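Local structure of response regulator (Vibrio cholerae O1 biovar El Tor, 7KPO) at residues Q29-F34 and R53-Y58. The protein is the DNA-binding domain of the sensor histidine kinase ChiS and probably contributes to gene regulation by binding DNA directly. Sequence-based numbering, arbitrary orientation.
Sequences QSKFTF and RTLDKY. With FMT (formic acid), chain H.
K31 NZ meets D56 OD1 in a 2.7 Å salt bridge from above the carboxylate, 49° out of its plane. OD2 is farther from NZ, at 3.7 Å, so one oxygen carries the bridge. That same OD1 accepts a hydrogen bond from T52 OG1, just before the short helix 53-57, which probably helps to fix the carboxylate. K31 starts with CG anti to its own N (chi1 168°) and bends at chi3 (62°), bringing NZ and CE to OD1. Beside the bridge, the K31 methylenes and F34 meet L55 in an apolar contact. L55 and K31 run alongside each other in opposing senses, with L55 CD2 3.7 Å from K31 CG. The same methyl reaches the edge of the F34 ring, near the ring plane, 4.2 Å from CD2 of F34. S30 occupies the N-cap position of helix 31-38, and its OG shares a 3.0 Å hydrogen bond with T33 OG1, in which either hydroxyl may donate. Helix 2-27 backs both segments, touching K31 through E24, F34 through L20 and L55 through M16, while helix 70-83 packs on F34; the hairpin of strands 44-46 and 49-51 leads into helix 53-57.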
loop_
_atom_site.group_PDB
_atom_site.type_symbol
_atom_site.label_atom_id
_atom_site.label_comp_id
_atom_site.label_asym_id
_atom_site.label_seq_id
_atom_site.Cartn_x
_atom_site.Cartn_y
_atom_site.Cartn_z
ATOM N N GLN A 29 17.061 0.937 7.704
ATOM C CA GLN A 29 18.030 -0.082 7.220
ATOM C C GLN A 29 18.691 0.426 5.931
ATOM O O GLN A 29 18.176 1.375 5.313
ATOM C CB GLN A 29 17.332 -1.421 6.953
ATOM C CG GLN A 29 16.561 -2.000 8.140
ATOM C CD GLN A 29 17.407 -2.617 9.232
ATOM O OE1 GLN A 29 18.627 -2.487 9.270
ATOM N NE2 GLN A 29 16.748 -3.318 10.141
ATOM N N SER A 30 19.803 -0.194 5.552
ATOM C CA SER A 30 20.552 0.195 4.330
ATOM C C SER A 30 19.981 -0.436 3.058
ATOM O O SER A 30 19.148 -1.355 3.138
ATOM C CB SER A 30 21.979 -0.235 4.485
ATOM O OG SER A 30 22.052 -1.655 4.584
ATOM N N LYS A 31 20.467 0.055 1.918
ATOM C CA LYS A 31 20.169 -0.534 0.591
ATOM C C LYS A 31 20.685 -1.975 0.613
ATOM O O LYS A 31 19.987 -2.890 0.143
ATOM C CB LYS A 31 20.870 0.278 -0.497
ATOM C CG LYS A 31 20.895 -0.362 -1.878
ATOM C CD LYS A 31 21.701 0.427 -2.891
ATOM C CE LYS A 31 23.165 0.546 -2.509
ATOM N NZ LYS A 31 23.922 1.407 -3.447
ATOM N N PHE A 32 21.876 -2.161 1.176
ATOM C CA PHE A 32 22.462 -3.517 1.277
ATOM C C PHE A 32 21.462 -4.456 1.948
ATOM O O PHE A 32 21.304 -5.594 1.427
ATOM C CB PHE A 32 23.765 -3.502 2.075
ATOM C CG PHE A 32 24.296 -4.878 2.372
ATOM C CD1 PHE A 32 23.852 -5.587 3.477
ATOM C CD2 PHE A 32 25.219 -5.474 1.530
ATOM C CE1 PHE A 32 24.328 -6.862 3.740
ATOM C CE2 PHE A 32 25.701 -6.746 1.800
ATOM C CZ PHE A 32 25.255 -7.435 2.904
ATOM N N THR A 33 20.860 -4.003 3.063
ATOM C CA THR A 33 19.898 -4.803 3.869
ATOM C C THR A 33 18.637 -5.086 3.049
ATOM O O THR A 33 18.092 -6.195 3.173
ATOM C CB THR A 33 19.599 -4.123 5.205
ATOM O OG1 THR A 33 20.842 -4.111 5.906
ATOM C CG2 THR A 33 18.544 -4.845 6.012
ATOM N N PHE A 34 18.153 -4.106 2.293
ATOM C CA PHE A 34 16.990 -4.394 1.424
ATOM C C PHE A 34 17.320 -5.592 0.517
ATOM O O PHE A 34 16.504 -6.522 0.420
ATOM C CB PHE A 34 16.609 -3.170 0.591
ATOM C CG PHE A 34 15.876 -3.564 -0.660
ATOM C CD1 PHE A 34 14.609 -4.119 -0.597
ATOM C CD2 PHE A 34 16.492 -3.455 -1.893
ATOM C CE1 PHE A 34 13.964 -4.537 -1.748
ATOM C CE2 PHE A 34 15.843 -3.866 -3.044
ATOM C CZ PHE A 34 14.581 -4.403 -2.968
ATOM N N ARG A 53 26.105 -4.740 -6.464
ATOM C CA ARG A 53 26.648 -4.333 -7.790
ATOM C C ARG A 53 25.559 -4.204 -8.865
ATOM O O ARG A 53 25.568 -3.168 -9.559
ATOM C CB ARG A 53 27.738 -5.315 -8.227
ATOM C CG ARG A 53 28.549 -4.848 -9.426
ATOM C CD ARG A 53 29.618 -5.862 -9.782
ATOM N NE ARG A 53 29.033 -7.134 -10.179
ATOM C CZ ARG A 53 29.715 -8.257 -10.347
ATOM N NH1 ARG A 53 29.088 -9.361 -10.714
ATOM N NH2 ARG A 53 31.019 -8.279 -10.133
ATOM N N THR A 54 24.702 -5.205 -9.025
ATOM C CA THR A 54 23.692 -5.106 -10.111
ATOM C C THR A 54 22.594 -4.102 -9.745
ATOM O O THR A 54 22.226 -3.284 -10.605
ATOM C CB THR A 54 23.143 -6.488 -10.464
ATOM O OG1 THR A 54 24.264 -7.332 -10.719
ATOM C CG2 THR A 54 22.226 -6.446 -11.664
ATOM N N LEU A 55 22.076 -4.168 -8.520
ATOM C CA LEU A 55 21.039 -3.199 -8.086
ATOM C C LEU A 55 21.533 -1.766 -8.330
ATOM O O LEU A 55 20.758 -0.928 -8.804
ATOM C CB LEU A 55 20.763 -3.424 -6.598
ATOM C CG LEU A 55 19.861 -2.394 -5.919
ATOM C CD1 LEU A 55 18.496 -2.319 -6.591
ATOM C CD2 LEU A 55 19.719 -2.714 -4.437
ATOM N N ASP A 56 22.801 -1.501 -8.030
ATOM C CA ASP A 56 23.345 -0.124 -8.159
ATOM C C ASP A 56 23.210 0.379 -9.597
ATOM O O ASP A 56 23.055 1.590 -9.780
ATOM C CB ASP A 56 24.798 -0.070 -7.694
ATOM C CG ASP A 56 24.978 -0.301 -6.205
ATOM O OD1 ASP A 56 23.960 -0.372 -5.487
ATOM O OD2 ASP A 56 26.137 -0.390 -5.772
ATOM N N LYS A 57 23.258 -0.516 -10.578
ATOM C CA LYS A 57 23.165 -0.101 -12.006
ATOM C C LYS A 57 21.781 0.482 -12.310
ATOM O O LYS A 57 21.669 1.268 -13.259
ATOM C CB LYS A 57 23.434 -1.292 -12.930
ATOM C CG LYS A 57 24.844 -1.859 -12.843
ATOM C CD LYS A 57 25.089 -3.039 -13.752
ATOM C CE LYS A 57 26.500 -3.570 -13.624
ATOM N NZ LYS A 57 26.744 -4.711 -14.537
ATOM N N TYR A 58 20.772 0.133 -11.517
ATOM C CA TYR A 58 19.375 0.573 -11.763
ATOM C C TYR A 58 19.108 1.959 -11.177
ATOM O O TYR A 58 17.990 2.458 -11.352
ATOM C CB TYR A 58 18.405 -0.449 -11.167
ATOM C CG TYR A 58 18.289 -1.720 -11.968
ATOM C CD1 TYR A 58 19.312 -2.650 -12.011
ATOM C CD2 TYR A 58 17.136 -1.997 -12.680
ATOM C CE1 TYR A 58 19.196 -3.818 -12.751
ATOM C CE2 TYR A 58 17.006 -3.154 -13.430
ATOM C CZ TYR A 58 18.040 -4.067 -13.474
ATOM O OH TYR A 58 17.903 -5.214 -14.202
HETATM C C FMT H . 21.925 -9.684 -9.425
HETATM O O1 FMT H . 21.572 -8.934 -8.533
HETATM O O2 FMT H . 23.159 -9.821 -9.876
#